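Side-chain contacts in inositol dehydrogenase (Lactobacillus casei, PDB 4MKX), which probably oxidises scyllo-inositol with NAD as the cofactor, as a Rossmann-fold dehydrogenase of the Gfo/Idh/MocA family: residues 33-36 / 37-41; 238-241 / 242-246; 310-313 / 314-317. All blocks are in the same frame, centred on the assembly; numbering follows the deposited sequence.

Contact 1 (33-36 / 37-41)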
loop_
_atom_site.group_PDB
_atom_site.type_symbol
_atom_site.label_atom_id
_atom_site.label_comp_id
_atom_site.label_asym_id
_atom_site.label_seq_id
_atom_site.Cartn_x
_atom_site.Cartn_y
_atom_site.Cartn_z
ATOM N N ALA A 33 22.218 -25.069 -11.416
ATOM C CA ALA A 33 22.901 -26.308 -11.038
ATOM C C ALA A 33 22.464 -26.768 -9.654
ATOM O O ALA A 33 22.164 -27.944 -9.452
ATOM C CB ALA A 33 24.405 -26.115 -11.076
ATOM N N THR A 34 22.434 -25.836 -8.709
ATOM C CA THR A 34 22.032 -26.155 -7.337
ATOM C C THR A 34 20.589 -26.634 -7.307
ATOM O O THR A 34 20.264 -27.616 -6.641
ATOM C CB THR A 34 22.189 -24.937 -6.424
ATOM O OG1 THR A 34 23.551 -24.501 -6.461
ATOM C CG2 THR A 34 21.808 -25.269 -4.984
ATOM N N ASN A 35 19.718 -25.943 -8.034
ATOM C CA ASN A 35 18.317 -26.326 -8.069
ATOM C C ASN A 35 18.116 -27.719 -8.647
ATOM O O ASN A 35 17.390 -28.535 -8.085
ATOM C CB ASN A 35 17.502 -25.308 -8.861
ATOM C CG ASN A 35 17.278 -24.017 -8.115
ATOM O OD1 ASN A 35 17.503 -23.925 -6.902
ATOM N ND2 ASN A 35 16.820 -23.008 -8.834
ATOM N N ILE A 36 18.768 -27.995 -9.773
ATOM C CA ILE A 36 18.626 -29.279 -10.428
ATOM C C ILE A 36 19.113 -30.403 -9.518
ATOM O O ILE A 36 18.494 -31.460 -9.450
ATOM C CB ILE A 36 19.406 -29.308 -11.760
ATOM C CG1 ILE A 36 18.704 -28.433 -12.796
ATOM C CG2 ILE A 36 19.537 -30.742 -12.280
ATOM C CD1 ILE A 36 19.617 -28.001 -13.927
ATOM N N ALA A 37 20.200 -30.149 -8.799
ATOM C CA ALA A 37 20.828 -31.173 -7.963
ATOM C C ALA A 37 20.038 -31.487 -6.690
ATOM O O ALA A 37 20.093 -32.609 -6.190
ATOM C CB ALA A 37 22.244 -30.752 -7.593
ATOM N N THR A 38 19.318 -30.503 -6.162
ATOM C CA THR A 38 18.725 -30.631 -4.829
ATOM C C THR A 38 17.191 -30.529 -4.764
ATOM O O THR A 38 16.560 -31.119 -3.886
ATOM C CB THR A 38 19.337 -29.600 -3.859
ATOM O OG1 THR A 38 19.117 -28.273 -4.351
ATOM C CG2 THR A 38 20.835 -29.842 -3.703
ATOM N N LYS A 39 16.592 -29.781 -5.682
ATOM C CA LYS A 39 15.183 -29.437 -5.544
ATOM C C LYS A 39 14.276 -29.977 -6.634
ATOM O O LYS A 39 13.073 -30.126 -6.429
ATOM C CB LYS A 39 15.033 -27.918 -5.459
ATOM C CG LYS A 39 15.674 -27.320 -4.218
ATOM C CD LYS A 39 15.643 -25.802 -4.276
ATOM C CE LYS A 39 16.480 -25.192 -3.166
ATOM N NZ LYS A 39 16.116 -25.744 -1.828
ATOM N N ILE A 40 14.840 -30.257 -7.803
ATOM C CA ILE A 40 14.009 -30.610 -8.942
ATOM C C ILE A 40 13.694 -32.101 -8.941
ATOM O O ILE A 40 14.597 -32.941 -8.804
ATOM C CB ILE A 40 14.663 -30.171 -10.283
ATOM C CG1 ILE A 40 14.818 -28.644 -10.322
ATOM C CG2 ILE A 40 13.838 -30.650 -11.473
ATOM C CD1 ILE A 40 13.500 -27.871 -10.224
ATOM N N GLN A 41 12.413 -32.438 -9.088
ATOM C CA GLN A 41 12.000 -33.840 -9.091
ATOM C C GLN A 41 12.411 -34.507 -10.388
ATOM O O GLN A 41 12.367 -33.879 -11.440
ATOM C CB GLN A 41 10.481 -33.959 -8.996
ATOM C CG GLN A 41 9.836 -33.348 -7.774
ATOM C CD GLN A 41 8.324 -33.476 -7.828
ATOM O OE1 GLN A 41 7.607 -32.481 -7.960
ATOM N NE2 GLN A 41 7.831 -34.709 -7.749
HETATM O O HOH W 1 17.005 -33.172 -7.850
#
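The last turn of helix 27-38, the first crossover helix of the Rossmann fold, ends where the hydroxyl of Thr-38 and the backbone N of Lys-39 take up the carbonyls of Thr-34 and Asn-35. Helix 27-38 joins the parallel strands 18-23 and 43-49 in a beta-alpha-beta unit and begins within a glycine pattern consistent with a dinucleotide-binding loop. The hydroxyl of Thr-38 gives its proton to Thr-34 O, with OG1 and O 2.6 Å apart. Chi1 of 59° sets OG1 between its own backbone N and carbonyl carbon, which turns it back along the helix; it reaches Thr-34 O from above the carbonyl plane, 38° out of it. Threonine suits this last turn because its hydroxyl can reinforce the weak bond from Thr-38 N to the same oxygen. Thr-34 lies alongside, pointing the same way, its own OG1 bonded to Lys-30 O.

Asn-35 O takes the straighter bond from Lys-39 N, 2.8 Å long, and a weak one from Ile-40 N as the chain leaves the helix. The side chain of Lys-39 crosses that of Asn-35 at a slant, its CD lying 3.7 Å from Asn-35 OD1, while Asn-35 ND2 bonds to Glu-311 of helix 304-319. Ile-36 turns to Leu-45 and Ile-20 of the sheet, where a branched aliphatic chain fits. Ile-40 points back at the helix end, and its CG1 rests 3.9 Å from Ile-36 CA and 3.4 Å from Asn-35 O. A water lies 2.8 Å from Ile-36 O and 2.6 Å from Ile-40 O, bridging the two carbonyls.

Contact 2 (238-241 / 242-246)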
loop_
_atom_site.group_PDB
_atom_site.type_symbol
_atom_site.label_atom_id
_atom_site.label_comp_id
_atom_site.label_asym_id
_atom_site.label_seq_id
_atom_site.Cartn_x
_atom_site.Cartn_y
_atom_site.Cartn_z
ATOM N N LEU A 238 10.036 3.931 -26.643
ATOM C CA LEU A 238 8.629 3.898 -26.986
ATOM C C LEU A 238 8.502 3.002 -28.211
ATOM O O LEU A 238 9.316 3.080 -29.123
ATOM C CB LEU A 238 8.133 5.303 -27.311
ATOM C CG LEU A 238 6.664 5.458 -27.671
ATOM C CD1 LEU A 238 5.765 5.006 -26.525
ATOM C CD2 LEU A 238 6.424 6.926 -28.036
ATOM N N MET A 239 7.494 2.145 -28.212
ATOM C CA MET A 239 7.350 1.151 -29.267
ATOM C C MET A 239 5.918 1.128 -29.745
ATOM O O MET A 239 4.975 1.215 -28.959
ATOM C CB MET A 239 7.750 -0.230 -28.739
ATOM C CG MET A 239 9.112 -0.238 -28.098
ATOM S SD MET A 239 9.725 -1.901 -27.802
ATOM C CE MET A 239 8.463 -2.486 -26.695
ATOM N N GLN A 240 5.751 1.001 -31.056
ATOM C CA GLN A 240 4.433 0.881 -31.620
ATOM C C GLN A 240 4.363 -0.536 -32.151
ATOM O O GLN A 240 5.244 -0.960 -32.903
ATOM C CB GLN A 240 4.296 1.856 -32.776
ATOM C CG GLN A 240 2.907 1.966 -33.347
ATOM C CD GLN A 240 2.800 3.188 -34.252
ATOM O OE1 GLN A 240 3.623 3.375 -35.151
ATOM N NE2 GLN A 240 1.814 4.030 -33.999
ATOM N N LEU A 241 3.337 -1.267 -31.739
ATOM C CA LEU A 241 3.203 -2.660 -32.172
ATOM C C LEU A 241 2.381 -2.703 -33.461
ATOM O O LEU A 241 1.871 -1.674 -33.906
ATOM C CB LEU A 241 2.558 -3.500 -31.076
ATOM C CG LEU A 241 3.453 -4.021 -29.942
ATOM C CD1 LEU A 241 4.247 -2.930 -29.225
ATOM C CD2 LEU A 241 2.609 -4.806 -28.948
ATOM N N GLU A 242 2.249 -3.889 -34.054
ATOM C CA GLU A 242 1.619 -4.026 -35.372
ATOM C C GLU A 242 0.181 -3.510 -35.482
ATOM O O GLU A 242 -0.242 -3.082 -36.561
ATOM C CB GLU A 242 1.676 -5.487 -35.831
ATOM C CG GLU A 242 0.657 -6.368 -35.140
ATOM C CD GLU A 242 0.871 -7.834 -35.422
ATOM O OE1 GLU A 242 1.352 -8.169 -36.531
ATOM O OE2 GLU A 242 0.565 -8.648 -34.524
ATOM N N ASP A 243 -0.575 -3.549 -34.386
ATOM C CA ASP A 243 -1.964 -3.104 -34.404
ATOM C C ASP A 243 -2.119 -1.734 -33.750
ATOM O O ASP A 243 -3.217 -1.351 -33.351
ATOM C CB ASP A 243 -2.855 -4.104 -33.679
ATOM C CG ASP A 243 -2.525 -4.203 -32.211
ATOM O OD1 ASP A 243 -1.312 -4.189 -31.893
ATOM O OD2 ASP A 243 -3.467 -4.284 -31.392
ATOM N N LYS A 244 -1.000 -1.018 -33.668
ATOM C CA LYS A 244 -0.920 0.323 -33.086
ATOM C C LYS A 244 -0.979 0.292 -31.557
ATOM O O LYS A 244 -1.245 1.316 -30.931
ATOM C CB LYS A 244 -1.985 1.261 -33.660
ATOM C CG LYS A 244 -1.965 1.367 -35.185
ATOM C CD LYS A 244 -0.755 2.135 -35.664
ATOM C CE LYS A 244 -0.856 2.475 -37.148
ATOM N NZ LYS A 244 -0.338 1.375 -38.000
ATOM N N THR A 245 -0.722 -0.888 -30.981
ATOM C CA THR A 245 -0.596 -1.035 -29.524
ATOM C C THR A 245 0.648 -0.313 -29.091
ATOM O O THR A 245 1.645 -0.288 -29.818
ATOM C CB THR A 245 -0.436 -2.517 -29.104
ATOM O OG1 THR A 245 -1.635 -3.221 -29.409
ATOM C CG2 THR A 245 -0.156 -2.646 -27.600
ATOM N N MET A 246 0.621 0.245 -27.887
ATOM C CA MET A 246 1.754 1.027 -27.453
ATOM C C MET A 246 2.508 0.281 -26.379
ATOM O O MET A 246 1.914 -0.428 -25.585
ATOM C CB MET A 246 1.260 2.366 -26.922
ATOM C CG MET A 246 0.500 3.140 -27.972
ATOM S SD MET A 246 -0.247 4.634 -27.330
ATOM C CE MET A 246 -1.635 3.989 -26.444
HETATM O O HOH W 2 0.015 3.572 -31.701
HETATM O O HOH W 3 2.245 -0.367 -36.528
#
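Chi1 of -82° swings CG of Leu-241 to the side of its backbone N, and chi2 of 55° then lays CD2 against Thr-245, 3.8 Å from its CB. The two side chains slant across each other at the base of a hairpin loop, a type I turn from Leu-241 to Lys-244 with a G1 bulge at Lys-244, whose backbone is left-handed, between antiparallel strands 234-241 and 246-252. Leu-241 N bonds to Thr-245 O at 2.7 Å, and Lys-244 N closes the turn on Leu-241 O. Leucine fits because its side chain also touches Ile-203 and Thr-207 of helix 197-207; an alanine here would probably open a gap between that helix and the methyl of Thr-245. Threonine adds a hydroxyl, which donates to Asp-243 OD1 at 2.7 Å on the syn side of the carboxylate. Asp-243 OD2 makes salt bridges with Lys-209 and with Arg-221 of the third subunit. On the other side of the hairpin Gln-240 and Lys-244 run alongside, pointing the same way, with Gln-240 OE1 bonded to Asn-348 of the third subunit. Gln-240 NE2 lies 3.6 Å from Lys-244 CD and donates to a water that in turn bonds to Lys-244 O at 2.7 Å.

Contact 3 (310-313 / 314-317); sequences EEQA and FVNS
Gln-312 and Asn-316, one turn apart on helix 304-319, join their amides on the flank of the helix. CG of Gln-312 stands opposite its backbone N, and the bend at chi2, 66°, folds the amide forward along the helix. There NE2 donates to Asn-316 OD1 at 3.1 Å. The amide planes are 28° apart, and the donor stands above the plane of the Asn-316 carbonyl, off its lone pairs. Asn-316 meets it with chi1 of -63°, which leans its amide back over the preceding turn; its ND2 packs 3.7 Å from Gln-312 CG. Glutamine suits the place because its amide can donate and accept at once: while NE2 holds Asn-316, OE1 accepts from Gln-41 N in the loop after helix 27-38.

Ser-317 uses its hydroxyl on its own helix. Its OG donates to Phe-314 O at 2.6 Å, an economical way to satisfy a buried hydroxyl. The ring of Phe-314 leads away from residues 310-313, while CB of Phe-314 stays 3.6 Å from Glu-310 O. Val-315 places CG2 3.6 Å from Glu-311 O, a compact branched side chain that can pack on the sheet.

Around it, the helix lies against the parallel sheet of the Rossmann fold. Val-315 touches Ile-18 and Ile-20 of strand 18-23, and the ring of Phe-314 meets Phe-85 of strand 83-86 with the planes nearly perpendicular. Glu-311, buried, bonds to His-32 of helix 27-38, which lies beside it, and Glu-310 reaches Phe-108 of strand 106-109.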
loop_
_atom_site.group_PDB
_atom_site.type_symbol
_atom_site.label_atom_id
_atom_site.label_comp_id
_atom_site.label_asym_id
_atom_site.label_seq_id
_atom_site.Cartn_x
_atom_site.Cartn_y
_atom_site.Cartn_z
ATOM N N GLU A 310 10.463 -23.080 -14.029
ATOM C CA GLU A 310 10.864 -23.330 -15.414
ATOM C C GLU A 310 11.763 -24.562 -15.535
ATOM O O GLU A 310 11.704 -25.259 -16.536
ATOM C CB GLU A 310 11.535 -22.114 -16.078
ATOM C CG GLU A 310 12.988 -21.890 -15.687
ATOM C CD GLU A 310 13.620 -20.686 -16.364
ATOM O OE1 GLU A 310 13.066 -20.181 -17.373
ATOM O OE2 GLU A 310 14.679 -20.230 -15.874
ATOM N N GLU A 311 12.602 -24.813 -14.532
ATOM C CA GLU A 311 13.456 -25.995 -14.545
ATOM C C GLU A 311 12.586 -27.243 -14.456
ATOM O O GLU A 311 12.793 -28.205 -15.190
ATOM C CB GLU A 311 14.445 -25.958 -13.373
ATOM C CG GLU A 311 15.498 -24.858 -13.483
ATOM C CD GLU A 311 16.003 -24.420 -12.133
ATOM O OE1 GLU A 311 15.507 -24.959 -11.126
ATOM O OE2 GLU A 311 16.863 -23.518 -12.057
ATOM N N GLN A 312 11.605 -27.226 -13.559
ATOM C CA GLN A 312 10.735 -28.389 -13.403
ATOM C C GLN A 312 9.899 -28.606 -14.654
ATOM O O GLN A 312 9.665 -29.749 -15.066
ATOM C CB GLN A 312 9.829 -28.241 -12.177
ATOM C CG GLN A 312 9.112 -29.537 -11.786
ATOM C CD GLN A 312 10.075 -30.619 -11.302
ATOM O OE1 GLN A 312 10.640 -30.515 -10.213
ATOM N NE2 GLN A 312 10.262 -31.664 -12.113
ATOM N N ALA A 313 9.461 -27.514 -15.274
ATOM C CA ALA A 313 8.673 -27.626 -16.492
ATOM C C ALA A 313 9.481 -28.273 -17.620
ATOM O O ALA A 313 8.942 -29.044 -18.412
ATOM C CB ALA A 313 8.153 -26.256 -16.921
ATOM N N PHE A 314 10.771 -27.956 -17.695
ATOM C CA PHE A 314 11.625 -28.542 -18.724
ATOM C C PHE A 314 11.750 -30.049 -18.520
ATOM O O PHE A 314 11.568 -30.831 -19.458
ATOM C CB PHE A 314 12.992 -27.861 -18.726
ATOM C CG PHE A 314 13.988 -28.499 -19.654
ATOM C CD1 PHE A 314 13.866 -28.370 -21.036
ATOM C CD2 PHE A 314 15.060 -29.201 -19.136
ATOM C CE1 PHE A 314 14.797 -28.960 -21.889
ATOM C CE2 PHE A 314 15.992 -29.793 -19.979
ATOM C CZ PHE A 314 15.864 -29.660 -21.358
ATOM N N VAL A 315 12.028 -30.451 -17.285
ATOM C CA VAL A 315 12.148 -31.869 -16.948
ATOM C C VAL A 315 10.849 -32.629 -17.218
ATOM O O VAL A 315 10.872 -33.710 -17.817
ATOM C CB VAL A 315 12.614 -32.062 -15.491
ATOM C CG1 VAL A 315 12.504 -33.527 -15.077
ATOM C CG2 VAL A 315 14.044 -31.578 -15.329
ATOM N N ASN A 316 9.721 -32.068 -16.787
ATOM C CA ASN A 316 8.420 -32.687 -17.039
ATOM C C ASN A 316 8.056 -32.754 -18.522
ATOM O O ASN A 316 7.351 -33.668 -18.943
ATOM C CB ASN A 316 7.307 -31.984 -16.258
ATOM C CG ASN A 316 7.495 -32.084 -14.756
ATOM O OD1 ASN A 316 8.344 -32.824 -14.269
ATOM N ND2 ASN A 316 6.704 -31.325 -14.014
ATOM N N SER A 317 8.524 -31.786 -19.310
ATOM C CA SER A 317 8.223 -31.763 -20.744
ATOM C C SER A 317 8.822 -32.973 -21.454
ATOM O O SER A 317 8.246 -33.495 -22.409
ATOM C CB SER A 317 8.714 -30.463 -21.405
ATOM O OG SER A 317 10.119 -30.464 -21.601
#

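In the fold
From the N terminus, contact 1 comes first, finishing helix 27-38 and turning the chain towards strand 43-49. Contact 2 follows some two hundred residues later, closing the hairpin loop between strands 234-241 and 246-252 of the mixed sheet, on the opposite side of the chain's centre. Contact 3 is last, within helix 304-319, which returns to the Rossmann fold. The three follow in series, so none nests in or crosses another. Contacts 1 and 3 nevertheless touch, their centres about 11 Å apart, tying this late helix to the first crossover helix and the loop that follows it. Contact 2 stands apart, its centre about 40 Å from that of contact 1, and faces the third subunit.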